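Local coordinates for arginyl-tRNA synthetase, putative (Plasmodium falciparum, PDB 5JLD), which probably charges tRNA(Arg) with L-arginine at the expense of ATP, as a monomeric aminoacyl-tRNA synthetase of the malaria parasite, at residues E64-F72 and K86-T94; Y37-Y45 and I513-D524. One frame throughout, in Å; residues are numbered along the deposited sequence.

Interaction 1 (E64-F72 and K86-T94); sequences ENAQKISEF and KSSPQGFIT
Ser-87 OG is gripped from two sides by consecutive turns of helix 66-75. It donates to Glu-71 OE1 at 2.7 Å, meeting the syn lone pair of the carboxylate, and accepts from Gln-67 NE2 at 2.9 Å. The second bond is nearly straight (167° at the hydrogen). With CG anti to the backbone N (chi1 -171°) and the chain extended beyond it, Gln-67 carries its amide past Ser-88 O to Ser-87, whose OG lies 9° out of the amide plane. Glu-71 gets there by a bend at chi2, and its other oxygen, OE2, accepts a hydrogen bond from a water that in turn accepts from Ser-87 N. A second water links Gln-67 N to Pro-89 O. The carboxylate thus reads both the side chain and, through water, the backbone of one serine.

Beyond these bonds the contact is close packing. Gln-67 CA and Gly-91 CA are 4.2 Å apart, the backbones' nearest approach, which sets Gly-91 directly against the helix. The methyl of Ala-66 rests with CB 3.4 Å from Gln-90 O. Ser-70 turns its OG back to Gln-67 O (2.8 Å), which also accepts from Glu-71 N on the same face of its plane, while Ser-70 CB meets Ile-93 CG1 at 3.6 Å. On the loop side, Ser-88 OG accepts from Gly-91 N, an ST motif that shapes the turn.

The loop closes the beta hairpin of strands 82-86 and 93-97 in the N-terminal domain's sheet and packs against helix 66-75; Ile-93 continues inward to Phe-18 of helix 10-25, and Ala-66 and Ser-70 touch helix 49-57.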
loop_
_atom_site.group_PDB
_atom_site.type_symbol
_atom_site.label_atom_id
_atom_site.label_comp_id
_atom_site.label_asym_id
_atom_site.label_seq_id
_atom_site.Cartn_x
_atom_site.Cartn_y
_atom_site.Cartn_z
ATOM N N GLU A 64 -44.413 11.232 -0.427
ATOM C CA GLU A 64 -44.908 10.731 0.860
ATOM C C GLU A 64 -43.803 10.129 1.735
ATOM O O GLU A 64 -43.916 10.103 2.965
ATOM C CB GLU A 64 -46.006 9.688 0.640
ATOM C CG GLU A 64 -47.325 10.237 0.134
ATOM C CD GLU A 64 -48.318 9.125 -0.171
ATOM O OE1 GLU A 64 -49.532 9.406 -0.258
ATOM O OE2 GLU A 64 -47.877 7.967 -0.328
ATOM N N ASN A 65 -42.745 9.645 1.089
ATOM C CA ASN A 65 -41.658 8.947 1.770
ATOM C C ASN A 65 -40.450 8.777 0.845
ATOM O O ASN A 65 -40.525 9.084 -0.347
ATOM C CB ASN A 65 -42.132 7.583 2.261
ATOM C CG ASN A 65 -42.696 6.733 1.144
ATOM O OD1 ASN A 65 -41.944 6.208 0.315
ATOM N ND2 ASN A 65 -44.015 6.594 1.105
ATOM N N ALA A 66 -39.341 8.284 1.387
ATOM C CA ALA A 66 -38.123 8.124 0.603
ATOM C C ALA A 66 -38.260 7.009 -0.457
ATOM O O ALA A 66 -37.694 7.102 -1.564
ATOM C CB ALA A 66 -36.919 7.855 1.539
ATOM N N GLN A 67 -39.028 5.972 -0.128
ATOM C CA GLN A 67 -39.170 4.831 -1.031
ATOM C C GLN A 67 -39.760 5.247 -2.378
ATOM O O GLN A 67 -39.370 4.721 -3.411
ATOM C CB GLN A 67 -40.022 3.710 -0.403
ATOM C CG GLN A 67 -39.988 2.429 -1.256
ATOM C CD GLN A 67 -40.447 1.179 -0.531
ATOM O OE1 GLN A 67 -41.219 1.239 0.425
ATOM N NE2 GLN A 67 -39.937 0.030 -0.971
ATOM N N LYS A 68 -40.686 6.196 -2.378
ATOM C CA LYS A 68 -41.227 6.656 -3.652
ATOM C C LYS A 68 -40.175 7.332 -4.528
ATOM O O LYS A 68 -40.139 7.134 -5.746
ATOM C CB LYS A 68 -42.407 7.586 -3.428
ATOM C CG LYS A 68 -43.474 6.980 -2.538
ATOM C CD LYS A 68 -44.824 7.431 -3.006
ATOM C CE LYS A 68 -44.955 8.935 -2.886
ATOM N NZ LYS A 68 -46.376 9.328 -2.788
ATOM N N ILE A 69 -39.293 8.095 -3.901
ATOM C CA ILE A 69 -38.185 8.696 -4.626
ATOM C C ILE A 69 -37.304 7.592 -5.202
ATOM O O ILE A 69 -36.937 7.624 -6.388
ATOM C CB ILE A 69 -37.380 9.640 -3.715
ATOM C CG1 ILE A 69 -38.275 10.816 -3.288
ATOM C CG2 ILE A 69 -36.075 10.116 -4.392
ATOM C CD1 ILE A 69 -37.514 11.965 -2.608
ATOM N N SER A 70 -37.004 6.581 -4.393
ATOM C CA SER A 70 -36.134 5.528 -4.906
ATOM C C SER A 70 -36.802 4.805 -6.079
ATOM O O SER A 70 -36.129 4.403 -7.022
ATOM C CB SER A 70 -35.751 4.542 -3.803
ATOM O OG SER A 70 -36.799 3.670 -3.496
ATOM N N GLU A 71 -38.128 4.687 -6.032
ATOM C CA GLU A 71 -38.882 4.062 -7.117
ATOM C C GLU A 71 -38.851 4.901 -8.409
ATOM O O GLU A 71 -38.753 4.365 -9.512
ATOM C CB GLU A 71 -40.330 3.825 -6.669
ATOM C CG GLU A 71 -40.825 2.442 -6.972
ATOM C CD GLU A 71 -40.086 1.372 -6.200
ATOM O OE1 GLU A 71 -40.085 1.438 -4.959
ATOM O OE2 GLU A 71 -39.530 0.449 -6.830
ATOM N N PHE A 72 -38.948 6.218 -8.275
ATOM C CA PHE A 72 -38.758 7.094 -9.433
ATOM C C PHE A 72 -37.341 6.884 -10.052
ATOM O O PHE A 72 -37.187 6.645 -11.283
ATOM C CB PHE A 72 -38.994 8.548 -8.999
ATOM C CG PHE A 72 -39.075 9.532 -10.130
ATOM C CD1 PHE A 72 -39.741 9.218 -11.305
ATOM C CD2 PHE A 72 -38.506 10.795 -9.998
ATOM C CE1 PHE A 72 -39.823 10.142 -12.338
ATOM C CE2 PHE A 72 -38.579 11.719 -11.023
ATOM C CZ PHE A 72 -39.234 11.395 -12.198
ATOM N N LYS A 86 -33.992 -3.218 -6.770
ATOM C CA LYS A 86 -35.078 -3.172 -5.782
ATOM C C LYS A 86 -34.927 -2.028 -4.788
ATOM O O LYS A 86 -33.815 -1.696 -4.354
ATOM C CB LYS A 86 -35.162 -4.495 -5.011
ATOM C CG LYS A 86 -35.910 -5.592 -5.780
ATOM C CD LYS A 86 -36.034 -6.915 -5.018
ATOM C CE LYS A 86 -37.290 -7.675 -5.471
ATOM N NZ LYS A 86 -37.580 -8.909 -4.677
ATOM N N SER A 87 -36.053 -1.419 -4.436
ATOM C CA SER A 87 -36.076 -0.402 -3.404
ATOM C C SER A 87 -36.170 -1.081 -2.042
ATOM O O SER A 87 -36.070 -2.298 -1.937
ATOM C CB SER A 87 -37.242 0.565 -3.610
ATOM O OG SER A 87 -38.495 -0.095 -3.431
ATOM N N SER A 88 -36.386 -0.273 -1.016
ATOM C CA SER A 88 -36.387 -0.709 0.371
ATOM C C SER A 88 -37.210 0.338 1.089
ATOM O O SER A 88 -37.317 1.468 0.591
ATOM C CB SER A 88 -34.965 -0.782 0.934
ATOM O OG SER A 88 -34.411 0.527 1.076
ATOM N N PRO A 89 -37.811 -0.021 2.236
ATOM C CA PRO A 89 -38.644 0.955 2.943
ATOM C C PRO A 89 -37.853 2.192 3.371
ATOM O O PRO A 89 -38.432 3.284 3.430
ATOM C CB PRO A 89 -39.168 0.167 4.161
ATOM C CG PRO A 89 -38.328 -1.077 4.239
ATOM C CD PRO A 89 -37.887 -1.362 2.845
ATOM N N GLN A 90 -36.553 2.034 3.631
ATOM C CA GLN A 90 -35.707 3.161 4.002
ATOM C C GLN A 90 -35.447 4.022 2.779
ATOM O O GLN A 90 -35.240 5.231 2.878
ATOM C CB GLN A 90 -34.380 2.685 4.615
ATOM C CG GLN A 90 -34.546 1.829 5.876
ATOM C CD GLN A 90 -34.440 0.336 5.592
ATOM O OE1 GLN A 90 -34.769 -0.129 4.493
ATOM N NE2 GLN A 90 -33.970 -0.420 6.583
ATOM N N GLY A 91 -35.440 3.389 1.615
ATOM C CA GLY A 91 -35.309 4.133 0.383
ATOM C C GLY A 91 -34.013 3.912 -0.350
ATOM O O GLY A 91 -33.827 4.445 -1.444
ATOM N N PHE A 92 -33.091 3.145 0.221
ATOM C CA PHE A 92 -31.924 2.801 -0.587
ATOM C C PHE A 92 -32.318 1.772 -1.660
ATOM O O PHE A 92 -33.399 1.164 -1.608
ATOM C CB PHE A 92 -30.762 2.296 0.266
ATOM C CG PHE A 92 -31.109 1.162 1.186
ATOM C CD1 PHE A 92 -31.208 -0.134 0.706
ATOM C CD2 PHE A 92 -31.296 1.394 2.542
ATOM C CE1 PHE A 92 -31.500 -1.183 1.568
ATOM C CE2 PHE A 92 -31.581 0.357 3.413
ATOM C CZ PHE A 92 -31.683 -0.938 2.925
ATOM N N ILE A 93 -31.441 1.616 -2.641
ATOM C CA ILE A 93 -31.688 0.785 -3.812
ATOM C C ILE A 93 -30.585 -0.249 -3.967
ATOM O O ILE A 93 -29.415 0.087 -3.926
ATOM C CB ILE A 93 -31.761 1.649 -5.100
ATOM C CG1 ILE A 93 -32.945 2.624 -5.049
ATOM C CG2 ILE A 93 -31.807 0.788 -6.339
ATOM C CD1 ILE A 93 -32.836 3.765 -6.065
ATOM N N THR A 94 -30.946 -1.506 -4.141
ATOM C CA THR A 94 -29.954 -2.556 -4.323
ATOM C C THR A 94 -30.043 -3.138 -5.719
ATOM O O THR A 94 -31.124 -3.194 -6.323
ATOM C CB THR A 94 -30.119 -3.704 -3.294
ATOM O OG1 THR A 94 -31.431 -4.259 -3.407
ATOM C CG2 THR A 94 -29.891 -3.201 -1.855
HETATM O O HOH W 1 -40.082 5.326 2.789
HETATM O O HOH W 2 -38.492 -1.794 -5.768
#

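Interaction 2 (Y37-Y45 and I513-D524)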
loop_
_atom_site.group_PDB
_atom_site.type_symbol
_atom_site.label_atom_id
_atom_site.label_comp_id
_atom_site.label_asym_id
_atom_site.label_seq_id
_atom_site.Cartn_x
_atom_site.Cartn_y
_atom_site.Cartn_z
ATOM N N TYR A 37 -21.433 -1.396 -1.384
ATOM C CA TYR A 37 -21.767 -2.798 -1.513
ATOM C C TYR A 37 -23.017 -3.017 -0.724
ATOM O O TYR A 37 -23.242 -2.360 0.287
ATOM C CB TYR A 37 -20.651 -3.714 -0.999
ATOM C CG TYR A 37 -19.378 -3.609 -1.798
ATOM C CD1 TYR A 37 -19.389 -3.830 -3.164
ATOM C CD2 TYR A 37 -18.160 -3.304 -1.185
ATOM C CE1 TYR A 37 -18.234 -3.736 -3.914
ATOM C CE2 TYR A 37 -16.992 -3.222 -1.923
ATOM C CZ TYR A 37 -17.041 -3.438 -3.287
ATOM O OH TYR A 37 -15.906 -3.360 -4.045
ATOM N N ALA A 38 -23.850 -3.918 -1.212
ATOM C CA ALA A 38 -25.033 -4.312 -0.473
ATOM C C ALA A 38 -24.657 -5.504 0.384
ATOM O O ALA A 38 -23.606 -6.123 0.171
ATOM C CB ALA A 38 -26.172 -4.661 -1.418
ATOM N N ASN A 39 -25.497 -5.792 1.365
ATOM C CA ASN A 39 -25.501 -7.083 2.038
ATOM C C ASN A 39 -25.662 -8.167 0.982
ATOM O O ASN A 39 -26.639 -8.162 0.232
ATOM C CB ASN A 39 -26.640 -7.139 3.063
ATOM C CG ASN A 39 -26.686 -8.449 3.834
ATOM O OD1 ASN A 39 -26.381 -9.517 3.305
ATOM N ND2 ASN A 39 -27.110 -8.371 5.091
ATOM N N LEU A 40 -24.720 -9.104 0.937
ATOM C CA LEU A 40 -24.680 -10.101 -0.132
ATOM C C LEU A 40 -25.907 -11.020 -0.150
ATOM O O LEU A 40 -26.250 -11.597 -1.185
ATOM C CB LEU A 40 -23.402 -10.931 -0.016
ATOM C CG LEU A 40 -23.020 -11.779 -1.229
ATOM C CD1 LEU A 40 -22.758 -10.905 -2.451
ATOM C CD2 LEU A 40 -21.799 -12.621 -0.904
ATOM N N LYS A 41 -26.580 -11.143 0.989
ATOM C CA LYS A 41 -27.785 -11.956 1.058
ATOM C C LYS A 41 -28.884 -11.335 0.209
ATOM O O LYS A 41 -29.774 -12.031 -0.287
ATOM C CB LYS A 41 -28.260 -12.110 2.507
ATOM N N PHE A 42 -28.803 -10.021 0.022
ATOM C CA PHE A 42 -29.895 -9.292 -0.607
ATOM C C PHE A 42 -29.510 -8.587 -1.907
ATOM O O PHE A 42 -30.357 -8.370 -2.766
ATOM C CB PHE A 42 -30.469 -8.306 0.402
ATOM C CG PHE A 42 -31.081 -8.984 1.599
ATOM C CD1 PHE A 42 -32.362 -9.522 1.529
ATOM C CD2 PHE A 42 -30.358 -9.129 2.776
ATOM C CE1 PHE A 42 -32.924 -10.169 2.621
ATOM C CE2 PHE A 42 -30.909 -9.776 3.872
ATOM C CZ PHE A 42 -32.202 -10.295 3.793
ATOM N N GLY A 43 -28.236 -8.240 -2.073
ATOM C CA GLY A 43 -27.814 -7.666 -3.335
ATOM C C GLY A 43 -26.313 -7.670 -3.530
ATOM O O GLY A 43 -25.581 -8.269 -2.743
ATOM N N HIS A 44 -25.867 -6.995 -4.587
ATOM C CA HIS A 44 -24.446 -6.859 -4.878
ATOM C C HIS A 44 -23.982 -5.432 -4.584
ATOM O O HIS A 44 -23.051 -5.212 -3.796
ATOM C CB HIS A 44 -24.158 -7.243 -6.332
ATOM C CG HIS A 44 -24.472 -8.671 -6.653
ATOM N ND1 HIS A 44 -24.519 -9.158 -7.942
ATOM C CD2 HIS A 44 -24.744 -9.730 -5.843
ATOM C CE1 HIS A 44 -24.800 -10.446 -7.916
ATOM N NE2 HIS A 44 -24.936 -10.818 -6.654
ATOM N N TYR A 45 -24.631 -4.465 -5.220
ATOM C CA TYR A 45 -24.311 -3.065 -4.964
ATOM C C TYR A 45 -25.565 -2.347 -4.488
ATOM O O TYR A 45 -26.672 -2.880 -4.569
ATOM C CB TYR A 45 -23.740 -2.382 -6.219
ATOM C CG TYR A 45 -22.319 -2.781 -6.557
ATOM C CD1 TYR A 45 -22.063 -3.973 -7.205
ATOM C CD2 TYR A 45 -21.236 -1.956 -6.233
ATOM C CE1 TYR A 45 -20.779 -4.364 -7.517
ATOM C CE2 TYR A 45 -19.926 -2.329 -6.557
ATOM C CZ TYR A 45 -19.717 -3.543 -7.200
ATOM O OH TYR A 45 -18.461 -3.960 -7.538
ATOM N N ILE A 513 -21.676 -17.660 -9.201
ATOM C CA ILE A 513 -22.056 -16.257 -9.314
ATOM C C ILE A 513 -21.263 -15.417 -8.322
ATOM O O ILE A 513 -20.645 -14.428 -8.700
ATOM C CB ILE A 513 -23.572 -16.035 -9.055
ATOM C CG1 ILE A 513 -24.407 -16.593 -10.204
ATOM C CG2 ILE A 513 -23.872 -14.552 -8.901
ATOM C CD1 ILE A 513 -24.142 -15.901 -11.535
ATOM N N ASN A 514 -21.279 -15.824 -7.057
ATOM C CA ASN A 514 -20.607 -15.060 -5.998
ATOM C C ASN A 514 -19.080 -14.960 -6.175
ATOM O O ASN A 514 -18.471 -13.889 -5.948
ATOM C CB ASN A 514 -20.923 -15.674 -4.635
ATOM C CG ASN A 514 -22.291 -15.277 -4.119
ATOM O OD1 ASN A 514 -23.036 -14.572 -4.795
ATOM N ND2 ASN A 514 -22.630 -15.735 -2.915
ATOM N N LEU A 515 -18.473 -16.076 -6.578
ATOM C CA LEU A 515 -17.052 -16.087 -6.888
ATOM C C LEU A 515 -16.750 -15.133 -8.051
ATOM O O LEU A 515 -15.839 -14.302 -7.965
ATOM C CB LEU A 515 -16.585 -17.516 -7.203
ATOM C CG LEU A 515 -15.101 -17.639 -7.579
ATOM C CD1 LEU A 515 -14.256 -16.969 -6.502
ATOM C CD2 LEU A 515 -14.680 -19.078 -7.749
ATOM N N GLY A 516 -17.537 -15.240 -9.124
ATOM C CA GLY A 516 -17.397 -14.356 -10.276
ATOM C C GLY A 516 -17.449 -12.894 -9.870
ATOM O O GLY A 516 -16.578 -12.080 -10.246
ATOM N N LEU A 517 -18.456 -12.567 -9.069
ATOM C CA LEU A 517 -18.648 -11.215 -8.573
ATOM C C LEU A 517 -17.401 -10.726 -7.837
ATOM O O LEU A 517 -16.835 -9.657 -8.153
ATOM C CB LEU A 517 -19.857 -11.150 -7.635
ATOM C CG LEU A 517 -20.019 -9.822 -6.883
ATOM C CD1 LEU A 517 -20.237 -8.692 -7.872
ATOM C CD2 LEU A 517 -21.166 -9.870 -5.860
ATOM N N HIS A 518 -16.974 -11.520 -6.859
ATOM C CA HIS A 518 -15.856 -11.103 -6.059
ATOM C C HIS A 518 -14.630 -10.849 -6.941
ATOM O O HIS A 518 -13.949 -9.837 -6.787
ATOM C CB HIS A 518 -15.532 -12.118 -4.979
ATOM C CG HIS A 518 -14.651 -11.552 -3.906
ATOM N ND1 HIS A 518 -15.107 -10.632 -2.986
ATOM C CD2 HIS A 518 -13.335 -11.734 -3.636
ATOM C CE1 HIS A 518 -14.120 -10.293 -2.175
ATOM N NE2 HIS A 518 -13.031 -10.943 -2.553
ATOM N N ILE A 519 -14.387 -11.746 -7.891
ATOM C CA ILE A 519 -13.301 -11.549 -8.832
ATOM C C ILE A 519 -13.443 -10.214 -9.572
ATOM O O ILE A 519 -12.480 -9.468 -9.703
ATOM C CB ILE A 519 -13.239 -12.691 -9.839
ATOM C CG1 ILE A 519 -12.811 -13.975 -9.132
ATOM C CG2 ILE A 519 -12.300 -12.345 -10.979
ATOM C CD1 ILE A 519 -13.049 -15.240 -9.972
ATOM N N LEU A 520 -14.652 -9.883 -10.010
ATOM C CA LEU A 520 -14.825 -8.649 -10.774
ATOM C C LEU A 520 -14.819 -7.387 -9.892
ATOM O O LEU A 520 -14.831 -6.269 -10.416
ATOM C CB LEU A 520 -16.124 -8.709 -11.593
ATOM C CG LEU A 520 -16.141 -9.781 -12.682
ATOM C CD1 LEU A 520 -17.554 -9.948 -13.224
ATOM C CD2 LEU A 520 -15.130 -9.449 -13.799
ATOM N N LYS A 521 -14.818 -7.560 -8.569
ATOM C CA LYS A 521 -14.702 -6.408 -7.664
ATOM C C LYS A 521 -13.272 -5.846 -7.560
ATOM O O LYS A 521 -13.073 -4.763 -7.019
ATOM C CB LYS A 521 -15.179 -6.771 -6.263
ATOM C CG LYS A 521 -16.691 -6.996 -6.117
ATOM C CD LYS A 521 -17.045 -7.181 -4.645
ATOM C CE LYS A 521 -18.530 -7.373 -4.442
ATOM N NZ LYS A 521 -18.810 -7.554 -2.987
ATOM N N PHE A 522 -12.296 -6.599 -8.056
ATOM C CA PHE A 522 -10.873 -6.282 -7.906
ATOM C C PHE A 522 -10.550 -4.796 -8.217
ATOM O O PHE A 522 -9.934 -4.135 -7.400
ATOM C CB PHE A 522 -10.043 -7.244 -8.782
ATOM C CG PHE A 522 -8.570 -7.279 -8.450
ATOM C CD1 PHE A 522 -8.140 -7.389 -7.143
ATOM C CD2 PHE A 522 -7.613 -7.229 -9.461
ATOM C CE1 PHE A 522 -6.780 -7.440 -6.835
ATOM C CE2 PHE A 522 -6.256 -7.287 -9.168
ATOM C CZ PHE A 522 -5.834 -7.388 -7.846
ATOM N N PRO A 523 -11.037 -4.251 -9.351
ATOM C CA PRO A 523 -10.727 -2.835 -9.619
ATOM C C PRO A 523 -11.231 -1.845 -8.561
ATOM O O PRO A 523 -10.607 -0.782 -8.399
ATOM C CB PRO A 523 -11.421 -2.579 -10.962
ATOM C CG PRO A 523 -11.446 -3.933 -11.618
ATOM C CD PRO A 523 -11.754 -4.867 -10.485
ATOM N N ASP A 524 -12.320 -2.183 -7.860
ATOM C CA ASP A 524 -12.856 -1.316 -6.813
ATOM C C ASP A 524 -11.801 -1.091 -5.718
ATOM O O ASP A 524 -11.696 0.001 -5.141
ATOM C CB ASP A 524 -14.127 -1.913 -6.177
ATOM C CG ASP A 524 -15.264 -2.156 -7.191
ATOM O OD1 ASP A 524 -15.189 -1.760 -8.371
ATOM O OD2 ASP A 524 -16.261 -2.751 -6.786
HETATM O O HOH W 3 -21.793 -7.105 -2.824
#
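Tyr-37 and Tyr-45 converge on Asp-524, joining the connection between strands 35-37 and 45-47 of the N-terminal domain to helices 510-520 and 522-532 of the DALR anticodon-binding region. Within 37-45, His-44 and Tyr-45 form a classic beta bulge opposite Val-95, and Asn-39 closes an Asx turn.

The tight part begins at the carboxylate. Asp-524 OD2 accepts from Tyr-45 OH at 2.6 Å through its syn lone pair and from Tyr-37 OH at 2.8 Å through its anti lone pair. The carboxylate plane makes 78° with the Tyr-45 ring but 29° with that of Tyr-37, so one oxygen serves two differently turned phenols; OD1 is held by Thr-11 N. Lys-521, extended beyond CG, slides along Tyr-37 and sets its ammonium over one face, with NZ 4.1 Å from the ring centroid and 24° off the normal: a cation-pi contact. The same NZ donates to a water that donates to His-44 O. Buried His-44, its ND1 bonded to Leu-97 N, offers one ring face to buried Leu-517 in a CH-pi contact, CD2 standing 3.7 Å from the His-44 ring centroid.

Towards Leu-40, an exposed residue, the fit loosens. Its CD1 comes to 3.9 Å from Leu-517 CD2, and on its other branch Leu-40 CD2 lies 3.8 Å from the amide nitrogen ND2 of Asn-514.

Overall arrangement
The centres of interactions 1 and 2 lie about 22 Å apart, on the same side of the chain's centre, and the four-stranded antiparallel sheet of the N-terminal domain connects them. Its order, 35-37, 45-47, 93-97, 82-86, puts the loop of interaction 2 at one pair of strands and that of interaction 1 at the other. They touch where Thr-94 CB packs 3.8 Å from Tyr-45 O. Along the chain, interaction 1 is nested within the loop closed by interaction 2: its segments are 14 residues apart, against 468. Interaction 1 is therefore internal to the N-terminal domain, whereas interaction 2 docks that domain on the anticodon-binding region.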